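Local coordinates for methylated RNA-binding protein 1 (Saccharomyces cerevisiae S288c, PDB 4RCM) that reads N6-methyladenosine in RNA through its YTH domain and lowers the stability of PHO4 mRNA by binding its 3'-UTR, so regulating phosphate metabolism, at residues E14-F19 with G58-L63; G75-V80 with F102-V107. All coordinates share one frame; numbering follows the deposited sequence.

From the N terminus, the chain enters strand 17-23, passes through helix 26-35, short strand 37-38 and helix 42-53, and returns as strand 61-67 to lie parallel beside its start; interaction 1 closes this largely helical excursion. The next strand, 72-79, runs back antiparallel along 61-67, and after a connection without helix or strand the chain comes back as strand 102-112, where interaction 2 closes a second, shorter loop. The two closures follow in series, neither nesting nor crossing. They meet through strands 61-67 and 72-79, with Leu63 N 2.7 Å from Ala77 O, so that four neighbouring strands of one mixed sheet are joined side by side in the YTH domain.

Interaction 1: residues E14-F19 with G58-L63; sequences ENSRFF and GAKVFL
Ser16 turns OG to the side of its own backbone N, anti to the carbonyl carbon (chi1 -65°), and there the hydroxyl oxygen accepts the N-H of Lys60 at 2.9 Å from OG to N. The same OG is hydrogen-bonded to Pro13 O, so one oxygen is held by the preceding loop and by the backbone of Lys60. Beyond this point the backbones pair in parallel: Arg17 N donates to Lys60 O (2.8 Å), Arg17 O receives Phe62 N, and Phe62 O receives Phe19 N.

Phe18 and Phe62 project from the same face as neighbours, their side chains running alongside each other; Phe18 CD1 lies 3.9 Å from Phe62 CB. On the other face, the CD1-CE1 edge of Phe19 meets Val61 CG1 near the ring plane, CD1 to CG1 being 4.0 Å, while Phe19 CB touches Leu63 CD2 at 4.1 Å. Helix 141-151 covers Phe18; Leu48 and Ala51 of helix 42-53 cover Phe19. Arg17 extends away to a salt bridge with Glu138. Such parallel neighbours, linked through intervening helices and packed between helices on both faces, are characteristic of the mixed alpha/beta core of the YTH domain.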
loop_
_atom_site.group_PDB
_atom_site.type_symbol
_atom_site.label_atom_id
_atom_site.label_comp_id
_atom_site.label_asym_id
_atom_site.label_seq_id
_atom_site.Cartn_x
_atom_site.Cartn_y
_atom_site.Cartn_z
ATOM N N GLU A 14 -3.885 16.712 5.800
ATOM C CA GLU A 14 -4.246 17.315 4.555
ATOM C C GLU A 14 -2.995 17.259 3.715
ATOM O O GLU A 14 -1.884 17.326 4.252
ATOM C CB GLU A 14 -4.693 18.792 4.783
ATOM C CG GLU A 14 -5.263 19.497 3.547
ATOM C CD GLU A 14 -5.177 21.055 3.645
ATOM O OE1 GLU A 14 -5.138 21.570 4.791
ATOM O OE2 GLU A 14 -5.154 21.747 2.580
ATOM N N ASN A 15 -3.202 17.040 2.427
ATOM C CA ASN A 15 -2.151 16.985 1.421
ATOM C C ASN A 15 -1.386 15.662 1.401
ATOM O O ASN A 15 -0.476 15.502 0.612
ATOM C CB ASN A 15 -1.199 18.163 1.571
ATOM C CG ASN A 15 -1.872 19.509 1.355
ATOM O OD1 ASN A 15 -2.713 19.651 0.506
ATOM N ND2 ASN A 15 -1.435 20.519 2.090
ATOM N N SER A 16 -1.741 14.718 2.277
ATOM C CA SER A 16 -1.241 13.339 2.168
ATOM C C SER A 16 -1.764 12.667 0.902
ATOM O O SER A 16 -2.771 13.101 0.377
ATOM C CB SER A 16 -1.664 12.492 3.356
ATOM O OG SER A 16 -1.066 12.989 4.526
ATOM N N ARG A 17 -1.081 11.595 0.457
ATOM C CA ARG A 17 -1.310 10.983 -0.846
ATOM C C ARG A 17 -1.414 9.477 -0.720
ATOM O O ARG A 17 -0.785 8.911 0.159
ATOM C CB ARG A 17 -0.218 11.456 -1.823
ATOM C CG ARG A 17 -0.451 12.923 -2.186
ATOM C CD ARG A 17 0.600 13.513 -3.097
ATOM N NE ARG A 17 0.424 13.041 -4.453
ATOM C CZ ARG A 17 1.195 13.400 -5.480
ATOM N NH1 ARG A 17 2.180 14.253 -5.291
ATOM N NH2 ARG A 17 0.955 12.914 -6.694
ATOM N N PHE A 18 -2.306 8.877 -1.521
ATOM C CA PHE A 18 -2.626 7.438 -1.462
ATOM C C PHE A 18 -2.406 6.809 -2.825
ATOM O O PHE A 18 -2.938 7.299 -3.826
ATOM C CB PHE A 18 -4.092 7.224 -1.093
ATOM C CG PHE A 18 -4.459 7.737 0.259
ATOM C CD1 PHE A 18 -4.332 6.936 1.366
ATOM C CD2 PHE A 18 -4.951 9.032 0.417
ATOM C CE1 PHE A 18 -4.636 7.421 2.616
ATOM C CE2 PHE A 18 -5.292 9.509 1.670
ATOM C CZ PHE A 18 -5.158 8.691 2.777
ATOM N N PHE A 19 -1.704 5.676 -2.849
ATOM C CA PHE A 19 -1.501 4.900 -4.073
ATOM C C PHE A 19 -1.760 3.453 -3.824
ATOM O O PHE A 19 -1.522 2.958 -2.714
ATOM C CB PHE A 19 -0.068 5.004 -4.553
ATOM C CG PHE A 19 0.369 6.396 -4.815
ATOM C CD1 PHE A 19 0.916 7.153 -3.795
ATOM C CD2 PHE A 19 0.232 6.952 -6.070
ATOM C CE1 PHE A 19 1.312 8.457 -4.003
ATOM C CE2 PHE A 19 0.649 8.241 -6.302
ATOM C CZ PHE A 19 1.190 8.996 -5.275
ATOM N N GLY A 58 3.717 17.847 7.786
ATOM C CA GLY A 58 3.554 16.474 8.209
ATOM C C GLY A 58 2.693 15.660 7.245
ATOM O O GLY A 58 1.983 14.768 7.667
ATOM N N ALA A 59 2.720 15.988 5.961
ATOM C CA ALA A 59 1.958 15.215 4.972
ATOM C C ALA A 59 2.647 13.868 4.773
ATOM O O ALA A 59 3.894 13.769 4.886
ATOM C CB ALA A 59 1.880 15.953 3.670
ATOM N N LYS A 60 1.845 12.845 4.490
ATOM C CA LYS A 60 2.323 11.450 4.350
ATOM C C LYS A 60 1.957 10.794 2.986
ATOM O O LYS A 60 1.070 11.281 2.299
ATOM C CB LYS A 60 1.705 10.605 5.504
ATOM C CG LYS A 60 1.976 11.190 6.898
ATOM C CD LYS A 60 1.314 10.380 8.002
ATOM C CE LYS A 60 1.511 10.969 9.413
ATOM N NZ LYS A 60 0.763 10.177 10.466
ATOM N N VAL A 61 2.680 9.708 2.618
ATOM C CA VAL A 61 2.301 8.780 1.514
ATOM C C VAL A 61 1.929 7.404 2.103
ATOM O O VAL A 61 2.734 6.784 2.851
ATOM C CB VAL A 61 3.396 8.611 0.471
ATOM C CG1 VAL A 61 3.096 7.491 -0.516
ATOM C CG2 VAL A 61 3.567 9.892 -0.310
ATOM N N PHE A 62 0.712 6.972 1.797
ATOM C CA PHE A 62 0.259 5.620 2.114
ATOM C C PHE A 62 0.039 4.774 0.870
ATOM O O PHE A 62 -0.355 5.305 -0.213
ATOM C CB PHE A 62 -1.013 5.655 2.939
ATOM C CG PHE A 62 -0.773 6.101 4.333
ATOM C CD1 PHE A 62 -0.682 7.444 4.619
ATOM C CD2 PHE A 62 -0.549 5.179 5.316
ATOM C CE1 PHE A 62 -0.444 7.861 5.912
ATOM C CE2 PHE A 62 -0.292 5.568 6.604
ATOM C CZ PHE A 62 -0.231 6.915 6.909
ATOM N N LEU A 63 0.243 3.461 1.060
ATOM C CA LEU A 63 0.194 2.443 -0.006
ATOM C C LEU A 63 -0.780 1.391 0.357
ATOM O O LEU A 63 -0.567 0.733 1.372
ATOM C CB LEU A 63 1.509 1.779 -0.117
ATOM C CG LEU A 63 2.631 2.830 -0.289
ATOM C CD1 LEU A 63 3.935 2.116 -0.363
ATOM C CD2 LEU A 63 2.411 3.615 -1.539
#

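Interaction 2: residues G75-V80 with F102-V107; sequences GVAEMV and FKVRWV
Two antiparallel strands of the central YTH sheet pair here, 75-79 with 102-107, their directions 144° apart. Glu78 and Arg105 form the hydrogen-bonded pair, each N reaching the other's O at 2.9 Å; the N-H of Arg105 lies in the carbonyl plane of Glu78, whereas that of Glu78 approaches Arg105 O tilted from its plane. Val107 N to Val76 O and Val80 N to Lys103 O continue the ladder at its two ends.

The non-hydrogen-bonded pairs put Ala77, Met79, Val104 and Trp106 on one face. Ala77 CB stands almost exactly over the five-membered ring of Trp106, 4.0 Å from its centroid, a CH-pi contact. The six-membered ring of the indole reaches Gly75, with Trp106 CZ3 3.9 Å from Gly75 CA; a side chain on this glycine would be tight against the ring. Trp106 NE1 is hydrogen-bonded to Ser32 OG of helix 26-35. Replacing Trp106 by an alanine would probably leave Ala77 CB without its aromatic cover and Ser32 OG without its indole N-H partner, opening a gap beside Gly75. Met79 is fully extended (chi1 178°), which carries its methyl CE over one face of the Phe102 ring, 4.2 Å from the centroid, with SD above that face in a longer Met-aromatic contact.

Glu78 and Arg105 point to the opposite face; beside them, Val80 CG2 packs on Arg105 CG at 3.7 Å and lies over one face of the guanidinium, toward its rim. Arg105 bends at chi2 (-81°), bringing NH1 back to the carbonyl O of Val104.

Strand 61-67 borders 75-79 on the side away from 102-107, and a backbone hydrogen bond joins Phe102 to Trp38 of strand 37-38 at the other margin. Helix 26-35 covers Val104 and Trp106, its Phe33 meeting the indole edge-to-face, while helix 42-53 covers Met79 and Phe102.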
loop_
_atom_site.group_PDB
_atom_site.type_symbol
_atom_site.label_atom_id
_atom_site.label_comp_id
_atom_site.label_asym_id
_atom_site.label_seq_id
_atom_site.Cartn_x
_atom_site.Cartn_y
_atom_site.Cartn_z
ATOM N N GLY A 75 -3.219 -4.956 3.353
ATOM C CA GLY A 75 -2.893 -4.027 4.426
ATOM C C GLY A 75 -2.376 -2.718 3.869
ATOM O O GLY A 75 -2.458 -2.477 2.682
ATOM N N VAL A 76 -1.921 -1.871 4.775
ATOM C CA VAL A 76 -1.535 -0.473 4.404
ATOM C C VAL A 76 -0.154 -0.195 4.932
ATOM O O VAL A 76 0.129 -0.443 6.061
ATOM C CB VAL A 76 -2.558 0.525 4.965
ATOM C CG1 VAL A 76 -2.328 1.900 4.380
ATOM C CG2 VAL A 76 -4.019 0.063 4.672
ATOM N N ALA A 77 0.710 0.386 4.115
ATOM C CA ALA A 77 2.018 0.764 4.580
ATOM C C ALA A 77 2.237 2.225 4.250
ATOM O O ALA A 77 1.628 2.776 3.278
ATOM C CB ALA A 77 3.108 -0.051 3.904
ATOM N N GLU A 78 3.064 2.845 5.070
ATOM C CA GLU A 78 3.435 4.230 4.846
ATOM C C GLU A 78 4.782 4.179 4.239
ATOM O O GLU A 78 5.607 3.396 4.713
ATOM C CB GLU A 78 3.496 4.995 6.166
ATOM C CG GLU A 78 3.674 6.502 5.998
ATOM C CD GLU A 78 3.774 7.300 7.303
ATOM O OE1 GLU A 78 3.669 6.749 8.415
ATOM O OE2 GLU A 78 4.044 8.505 7.196
ATOM N N MET A 79 5.017 5.020 3.210
ATOM C CA MET A 79 6.334 5.263 2.630
ATOM C C MET A 79 7.101 6.253 3.521
ATOM O O MET A 79 6.634 7.381 3.762
ATOM C CB MET A 79 6.175 5.837 1.181
ATOM C CG MET A 79 7.458 6.192 0.480
ATOM S SD MET A 79 7.083 6.818 -1.167
ATOM C CE MET A 79 8.753 6.986 -1.832
ATOM N N VAL A 80 8.271 5.852 4.016
ATOM C CA VAL A 80 8.944 6.614 5.059
ATOM C C VAL A 80 10.368 6.969 4.656
ATOM O O VAL A 80 11.154 7.419 5.467
ATOM C CB VAL A 80 8.879 5.913 6.480
ATOM C CG1 VAL A 80 7.449 5.760 6.952
ATOM C CG2 VAL A 80 9.559 4.570 6.498
ATOM N N PHE A 102 12.706 1.546 -1.387
ATOM C CA PHE A 102 12.511 2.607 -0.440
ATOM C C PHE A 102 11.935 2.005 0.851
ATOM O O PHE A 102 11.371 0.911 0.806
ATOM C CB PHE A 102 11.631 3.735 -1.019
ATOM C CG PHE A 102 10.284 3.282 -1.480
ATOM C CD1 PHE A 102 9.253 3.121 -0.575
ATOM C CD2 PHE A 102 10.063 2.994 -2.804
ATOM C CE1 PHE A 102 7.999 2.673 -0.991
ATOM C CE2 PHE A 102 8.820 2.563 -3.248
ATOM C CZ PHE A 102 7.784 2.381 -2.336
ATOM N N LYS A 103 12.037 2.717 1.979
ATOM C CA LYS A 103 11.546 2.145 3.268
ATOM C C LYS A 103 10.050 2.310 3.419
ATOM O O LYS A 103 9.459 3.337 2.998
ATOM C CB LYS A 103 12.247 2.778 4.433
ATOM C CG LYS A 103 13.752 2.546 4.439
ATOM C CD LYS A 103 14.464 3.479 5.411
ATOM C CE LYS A 103 15.966 3.272 5.369
ATOM N NZ LYS A 103 16.628 3.792 6.597
ATOM N N VAL A 104 9.430 1.297 4.054
ATOM C CA VAL A 104 8.017 1.329 4.361
ATOM C C VAL A 104 7.805 0.852 5.780
ATOM O O VAL A 104 8.603 0.077 6.290
ATOM C CB VAL A 104 7.129 0.474 3.389
ATOM C CG1 VAL A 104 7.360 0.964 1.958
ATOM C CG2 VAL A 104 7.412 -1.018 3.524
ATOM N N ARG A 105 6.736 1.316 6.400
ATOM C CA ARG A 105 6.293 0.768 7.676
ATOM C C ARG A 105 4.821 0.325 7.588
ATOM O O ARG A 105 3.928 1.108 7.289
ATOM C CB ARG A 105 6.497 1.784 8.793
ATOM C CG ARG A 105 7.949 2.293 8.961
ATOM C CD ARG A 105 8.894 1.330 9.768
ATOM N NE ARG A 105 10.339 1.746 9.851
ATOM C CZ ARG A 105 11.315 1.432 8.966
ATOM N NH1 ARG A 105 11.080 0.719 7.829
ATOM N NH2 ARG A 105 12.561 1.846 9.206
ATOM N N TRP A 106 4.584 -0.928 7.837
ATOM C CA TRP A 106 3.262 -1.512 7.667
ATOM C C TRP A 106 2.461 -1.033 8.857
ATOM O O TRP A 106 2.780 -1.398 9.988
ATOM C CB TRP A 106 3.389 -3.031 7.582
ATOM C CG TRP A 106 3.759 -3.483 6.197
ATOM C CD1 TRP A 106 4.981 -3.356 5.579
ATOM C CD2 TRP A 106 2.865 -3.975 5.201
ATOM N NE1 TRP A 106 4.904 -3.821 4.299
ATOM C CE2 TRP A 106 3.612 -4.210 4.043
ATOM C CE3 TRP A 106 1.510 -4.269 5.189
ATOM C CZ2 TRP A 106 3.050 -4.728 2.879
ATOM C CZ3 TRP A 106 0.960 -4.790 4.027
ATOM C CH2 TRP A 106 1.728 -5.006 2.890
ATOM N N VAL A 107 1.533 -0.119 8.631
ATOM C CA VAL A 107 0.695 0.436 9.724
ATOM C C VAL A 107 -0.511 -0.464 10.015
ATOM O O VAL A 107 -0.893 -0.618 11.172
ATOM C CB VAL A 107 0.236 1.905 9.458
ATOM C CG1 VAL A 107 1.422 2.856 9.464
ATOM C CG2 VAL A 107 -0.496 2.043 8.123
#